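Local coordinates for SVS_variant_AS1 (Streptomyces sp. CWA1, PDB 6TJA), which probably cyclises geranylgeranyl diphosphate to spiroviolene, as an engineered, ancestrally reconstructed terpene cyclase, at residues F137-F149 against A193-D205. Numbering follows the deposited sequence.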
loop_
_atom_site.group_PDB
_atom_site.type_symbol
_atom_site.label_atom_id
_atom_site.label_comp_id
_atom_site.label_asym_id
_atom_site.label_seq_id
_atom_site.Cartn_x
_atom_site.Cartn_y
_atom_site.Cartn_z
ATOM N N PHE A 137 -8.120 -14.576 -8.399
ATOM C CA PHE A 137 -6.804 -13.990 -8.770
ATOM C C PHE A 137 -5.713 -14.961 -8.358
ATOM O O PHE A 137 -4.763 -15.101 -9.105
ATOM C CB PHE A 137 -6.586 -12.626 -8.121
ATOM C CG PHE A 137 -7.351 -11.486 -8.741
ATOM C CD1 PHE A 137 -8.249 -11.695 -9.771
ATOM C CD2 PHE A 137 -7.184 -10.202 -8.264
ATOM C CE1 PHE A 137 -8.935 -10.631 -10.337
ATOM C CE2 PHE A 137 -7.851 -9.139 -8.844
ATOM C CZ PHE A 137 -8.721 -9.354 -9.884
ATOM N N ARG A 138 -5.863 -15.624 -7.217
ATOM C CA ARG A 138 -4.837 -16.566 -6.699
ATOM C C ARG A 138 -4.892 -17.887 -7.481
ATOM O O ARG A 138 -3.879 -18.552 -7.503
ATOM C CB ARG A 138 -5.037 -16.832 -5.202
ATOM C CG ARG A 138 -4.744 -15.625 -4.322
ATOM C CD ARG A 138 -4.600 -15.959 -2.849
ATOM N NE ARG A 138 -4.085 -14.780 -2.175
ATOM C CZ ARG A 138 -4.820 -13.825 -1.582
ATOM N NH1 ARG A 138 -6.144 -13.900 -1.534
ATOM N NH2 ARG A 138 -4.194 -12.814 -0.999
ATOM N N SER A 139 -6.029 -18.246 -8.081
ATOM C CA SER A 139 -6.194 -19.518 -8.845
ATOM C C SER A 139 -5.317 -19.491 -10.103
ATOM O O SER A 139 -4.788 -20.549 -10.424
ATOM C CB SER A 139 -7.640 -19.836 -9.182
ATOM O OG SER A 139 -8.186 -18.921 -10.131
ATOM N N PHE A 140 -5.098 -18.337 -10.750
ATOM C CA PHE A 140 -4.331 -18.314 -12.029
ATOM C C PHE A 140 -3.275 -17.202 -12.117
ATOM O O PHE A 140 -2.453 -17.295 -13.039
ATOM C CB PHE A 140 -5.275 -18.251 -13.232
ATOM C CG PHE A 140 -6.442 -17.315 -13.076
ATOM C CD1 PHE A 140 -7.737 -17.800 -13.132
ATOM C CD2 PHE A 140 -6.235 -15.968 -12.883
ATOM C CE1 PHE A 140 -8.820 -16.955 -12.988
ATOM C CE2 PHE A 140 -7.320 -15.118 -12.742
ATOM C CZ PHE A 140 -8.608 -15.615 -12.795
ATOM N N GLY A 141 -3.247 -16.212 -11.228
ATOM C CA GLY A 141 -2.135 -15.244 -11.199
ATOM C C GLY A 141 -0.992 -15.780 -10.359
ATOM O O GLY A 141 -1.258 -16.588 -9.460
ATOM N N THR A 142 0.239 -15.323 -10.573
ATOM C CA THR A 142 1.349 -15.656 -9.640
ATOM C C THR A 142 1.196 -14.871 -8.323
ATOM O O THR A 142 0.579 -13.800 -8.259
ATOM C CB THR A 142 2.715 -15.453 -10.302
ATOM O OG1 THR A 142 2.883 -14.034 -10.412
ATOM C CG2 THR A 142 2.816 -16.171 -11.641
ATOM N N PRO A 143 1.711 -15.425 -7.203
ATOM C CA PRO A 143 1.796 -14.678 -5.952
ATOM C C PRO A 143 2.366 -13.260 -6.177
ATOM O O PRO A 143 1.880 -12.337 -5.551
ATOM C CB PRO A 143 2.695 -15.583 -5.072
ATOM C CG PRO A 143 2.449 -17.027 -5.615
ATOM C CD PRO A 143 2.265 -16.803 -7.100
ATOM N N THR A 144 3.345 -13.107 -7.073
ATOM C CA THR A 144 3.936 -11.788 -7.421
ATOM C C THR A 144 2.846 -10.867 -7.973
ATOM O O THR A 144 2.735 -9.730 -7.508
ATOM C CB THR A 144 5.094 -11.933 -8.417
ATOM O OG1 THR A 144 6.138 -12.653 -7.764
ATOM C CG2 THR A 144 5.630 -10.591 -8.862
ATOM N N GLN A 145 2.047 -11.343 -8.921
ATOM C CA GLN A 145 1.023 -10.484 -9.567
ATOM C C GLN A 145 -0.066 -10.155 -8.545
ATOM O O GLN A 145 -0.519 -8.997 -8.532
ATOM C CB GLN A 145 0.414 -11.159 -10.786
ATOM C CG GLN A 145 1.394 -11.342 -11.930
ATOM C CD GLN A 145 0.784 -12.248 -12.975
ATOM O OE1 GLN A 145 0.306 -13.346 -12.659
ATOM N NE2 GLN A 145 0.748 -11.765 -14.209
ATOM N N VAL A 146 -0.463 -11.133 -7.730
ATOM C CA VAL A 146 -1.449 -10.920 -6.631
ATOM C C VAL A 146 -0.922 -9.815 -5.689
ATOM O O VAL A 146 -1.710 -8.916 -5.344
ATOM C CB VAL A 146 -1.802 -12.224 -5.903
ATOM C CG1 VAL A 146 -2.588 -11.973 -4.633
ATOM C CG2 VAL A 146 -2.582 -13.168 -6.814
ATOM N N ARG A 147 0.363 -9.805 -5.346
ATOM C CA ARG A 147 0.885 -8.780 -4.416
ATOM C C ARG A 147 0.873 -7.421 -5.110
ATOM O O ARG A 147 0.581 -6.433 -4.440
ATOM C CB ARG A 147 2.285 -9.115 -3.913
ATOM C CG ARG A 147 2.323 -10.231 -2.880
ATOM C CD ARG A 147 1.468 -10.033 -1.638
ATOM N NE ARG A 147 1.975 -9.036 -0.709
ATOM C CZ ARG A 147 1.307 -8.607 0.361
ATOM N NH1 ARG A 147 0.094 -9.072 0.610
ATOM N NH2 ARG A 147 1.859 -7.721 1.176
ATOM N N ARG A 148 1.186 -7.373 -6.398
ATOM C CA ARG A 148 1.119 -6.117 -7.174
ATOM C C ARG A 148 -0.312 -5.582 -7.060
ATOM O O ARG A 148 -0.442 -4.368 -6.823
ATOM C CB ARG A 148 1.586 -6.330 -8.617
ATOM C CG ARG A 148 3.070 -6.652 -8.743
ATOM C CD ARG A 148 3.480 -6.982 -10.170
ATOM N NE ARG A 148 4.888 -7.324 -10.282
ATOM C CZ ARG A 148 5.530 -7.635 -11.418
ATOM N NH1 ARG A 148 4.909 -7.618 -12.586
ATOM N NH2 ARG A 148 6.816 -7.921 -11.384
ATOM N N PHE A 149 -1.326 -6.457 -7.129
ATOM C CA PHE A 149 -2.754 -6.037 -7.074
ATOM C C PHE A 149 -3.104 -5.549 -5.652
ATOM O O PHE A 149 -3.712 -4.447 -5.495
ATOM C CB PHE A 149 -3.719 -7.127 -7.543
ATOM C CG PHE A 149 -5.152 -6.677 -7.429
ATOM C CD1 PHE A 149 -5.694 -5.808 -8.361
ATOM C CD2 PHE A 149 -5.927 -7.029 -6.328
ATOM C CE1 PHE A 149 -6.986 -5.314 -8.212
ATOM C CE2 PHE A 149 -7.221 -6.543 -6.186
ATOM C CZ PHE A 149 -7.745 -5.693 -7.127
ATOM N N ALA A 193 -3.358 -2.531 -12.496
ATOM C CA ALA A 193 -2.575 -3.653 -11.920
ATOM C C ALA A 193 -3.266 -4.984 -12.252
ATOM O O ALA A 193 -2.658 -5.998 -11.976
ATOM C CB ALA A 193 -2.403 -3.502 -10.410
ATOM N N MET A 194 -4.500 -4.985 -12.772
ATOM C CA MET A 194 -5.186 -6.224 -13.236
ATOM C C MET A 194 -4.863 -6.560 -14.704
ATOM O O MET A 194 -5.284 -7.633 -15.133
ATOM C CB MET A 194 -6.700 -6.097 -13.122
ATOM C CG MET A 194 -7.184 -5.912 -11.721
ATOM S SD MET A 194 -8.938 -6.153 -11.724
ATOM C CE MET A 194 -9.547 -4.701 -12.570
ATOM N N LEU A 195 -4.144 -5.741 -15.450
ATOM C CA LEU A 195 -3.807 -6.040 -16.836
ATOM C C LEU A 195 -3.073 -7.366 -17.006
ATOM O O LEU A 195 -3.447 -8.170 -17.778
ATOM C CB LEU A 195 -3.023 -4.913 -17.484
ATOM C CG LEU A 195 -3.702 -3.624 -17.916
ATOM C CD1 LEU A 195 -2.771 -2.480 -18.248
ATOM C CD2 LEU A 195 -4.715 -3.827 -19.017
ATOM N N GLU A 196 -2.040 -7.550 -16.223
ATOM C CA GLU A 196 -1.210 -8.714 -16.181
ATOM C C GLU A 196 -1.988 -9.967 -15.875
ATOM O O GLU A 196 -1.714 -11.005 -16.376
ATOM C CB GLU A 196 -0.276 -8.517 -15.017
ATOM C CG GLU A 196 1.125 -8.282 -15.380
ATOM C CD GLU A 196 2.015 -8.556 -14.235
ATOM O OE1 GLU A 196 2.045 -7.788 -13.303
ATOM O OE2 GLU A 196 2.705 -9.542 -14.297
ATOM N N ILE A 197 -2.923 -9.824 -14.968
ATOM C CA ILE A 197 -3.807 -10.919 -14.482
ATOM C C ILE A 197 -4.763 -11.307 -15.618
ATOM O O ILE A 197 -4.966 -12.506 -15.832
ATOM C CB ILE A 197 -4.505 -10.505 -13.171
ATOM C CG1 ILE A 197 -3.467 -10.268 -12.061
ATOM C CG2 ILE A 197 -5.532 -11.538 -12.760
ATOM C CD1 ILE A 197 -4.043 -9.790 -10.766
ATOM N N ALA A 198 -5.340 -10.372 -16.326
ATOM C CA ALA A 198 -6.262 -10.712 -17.374
ATOM C C ALA A 198 -5.583 -11.427 -18.536
ATOM O O ALA A 198 -6.022 -12.409 -19.026
ATOM C CB ALA A 198 -6.936 -9.473 -17.880
ATOM N N THR A 199 -4.442 -10.885 -18.862
ATOM C CA THR A 199 -3.570 -11.210 -19.943
ATOM C C THR A 199 -2.659 -12.437 -19.762
ATOM O O THR A 199 -2.406 -13.132 -20.672
ATOM C CB THR A 199 -2.822 -9.885 -20.138
ATOM O OG1 THR A 199 -3.324 -9.162 -21.247
ATOM C CG2 THR A 199 -1.443 -9.968 -20.149
ATOM N N GLY A 200 -2.195 -12.692 -18.557
ATOM C CA GLY A 200 -1.315 -13.795 -18.285
ATOM C C GLY A 200 0.147 -13.530 -18.532
ATOM O O GLY A 200 0.978 -14.305 -18.205
ATOM N N ALA A 201 0.437 -12.402 -19.129
ATOM C CA ALA A 201 1.806 -11.982 -19.484
ATOM C C ALA A 201 2.507 -11.422 -18.222
ATOM O O ALA A 201 2.480 -10.206 -18.053
ATOM C CB ALA A 201 1.721 -11.023 -20.669
ATOM N N GLU A 202 3.144 -12.266 -17.393
ATOM C CA GLU A 202 3.873 -11.828 -16.157
ATOM C C GLU A 202 5.075 -10.910 -16.481
ATOM O O GLU A 202 6.106 -11.398 -17.014
ATOM C CB GLU A 202 4.351 -12.995 -15.293
ATOM C CG GLU A 202 4.815 -12.509 -13.905
ATOM C CD GLU A 202 5.419 -13.515 -12.920
ATOM O OE1 GLU A 202 5.876 -14.629 -13.363
ATOM O OE2 GLU A 202 5.432 -13.194 -11.700
ATOM N N VAL A 203 5.017 -9.631 -16.092
ATOM C CA VAL A 203 6.141 -8.669 -16.330
ATOM C C VAL A 203 7.194 -8.894 -15.248
ATOM O O VAL A 203 6.868 -8.821 -14.070
ATOM C CB VAL A 203 5.647 -7.214 -16.327
ATOM C CG1 VAL A 203 6.734 -6.220 -16.704
ATOM C CG2 VAL A 203 4.418 -7.054 -17.193
ATOM N N PRO A 204 8.437 -9.135 -15.607
ATOM C CA PRO A 204 9.463 -9.316 -14.590
ATOM C C PRO A 204 9.666 -8.070 -13.729
ATOM O O PRO A 204 9.543 -6.998 -14.212
ATOM C CB PRO A 204 10.701 -9.622 -15.403
ATOM C CG PRO A 204 10.220 -10.016 -16.714
ATOM C CD PRO A 204 8.965 -9.292 -16.949
ATOM N N ASP A 205 9.949 -8.245 -12.457
ATOM C CA ASP A 205 10.185 -7.144 -11.512
ATOM C C ASP A 205 11.097 -6.038 -12.065
ATOM O O ASP A 205 10.782 -4.905 -11.986
ATOM C CB ASP A 205 10.810 -7.660 -10.214
ATOM C CG ASP A 205 9.807 -7.897 -9.071
ATOM O OD1 ASP A 205 8.604 -8.026 -9.247
ATOM O OD2 ASP A 205 10.241 -8.031 -7.934
HETATM O O HOH W 1 -1.163 -7.791 -10.829
HETATM O O HOH W 2 6.809 -6.903 -7.913
#
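R148 reaches from helix 143-169 to V203 in the loop after helix 195-199 and to D205 at the start of helix 205-208, and its guanidinium is gripped along its edge. NH1 and NH2 both donate to the carbonyl O of V203, at 2.7 Å from NH1 to that oxygen. D205 OD1 lies in the guanidinium plane, 2.8 Å from R148 NH2, and accepts on its anti lone pair in a salt bridge. NH1 forms a second salt bridge, with E196 OE1 (3.0 Å), which it meets from above the carboxylate plane. A water links R148 NE to D205 OD1. The R148 chain is extended from CG to NE, which carries the charged group across to the loop. Replacing R148 by alanine is likely to leave the carboxylates of E196 and D205 without this shared cation and to take two donors from V203 O.

The side-chain amide of Q145 adds a hydrogen bond. Its NE2 donates to E196 OE2 (3.0 Å), and V203 N binds the same oxygen from the opposite face. Q145 OE1 accepts from T142 N while T142 OG1 accepts from Q145 N, a capping box at the start of helix 143-169. T142 OG1 also donates to E202 OE2 (3.0 Å).

The apolar half centres on I197, a knob among F137, F140, Q145 and F149. Its CD1 lies over one face of the F137 ring, 4.0 Å from F137 CD2, and its CG2 meets the edge of F140. M194 SD makes oblique Met-aromatic contacts with F137 and F149. Helix 70-91 packs against M194 and F140.

In this all-helical terpene synthase domain, one guanidinium thus ties the loop and both flanking helices to helix 143-169.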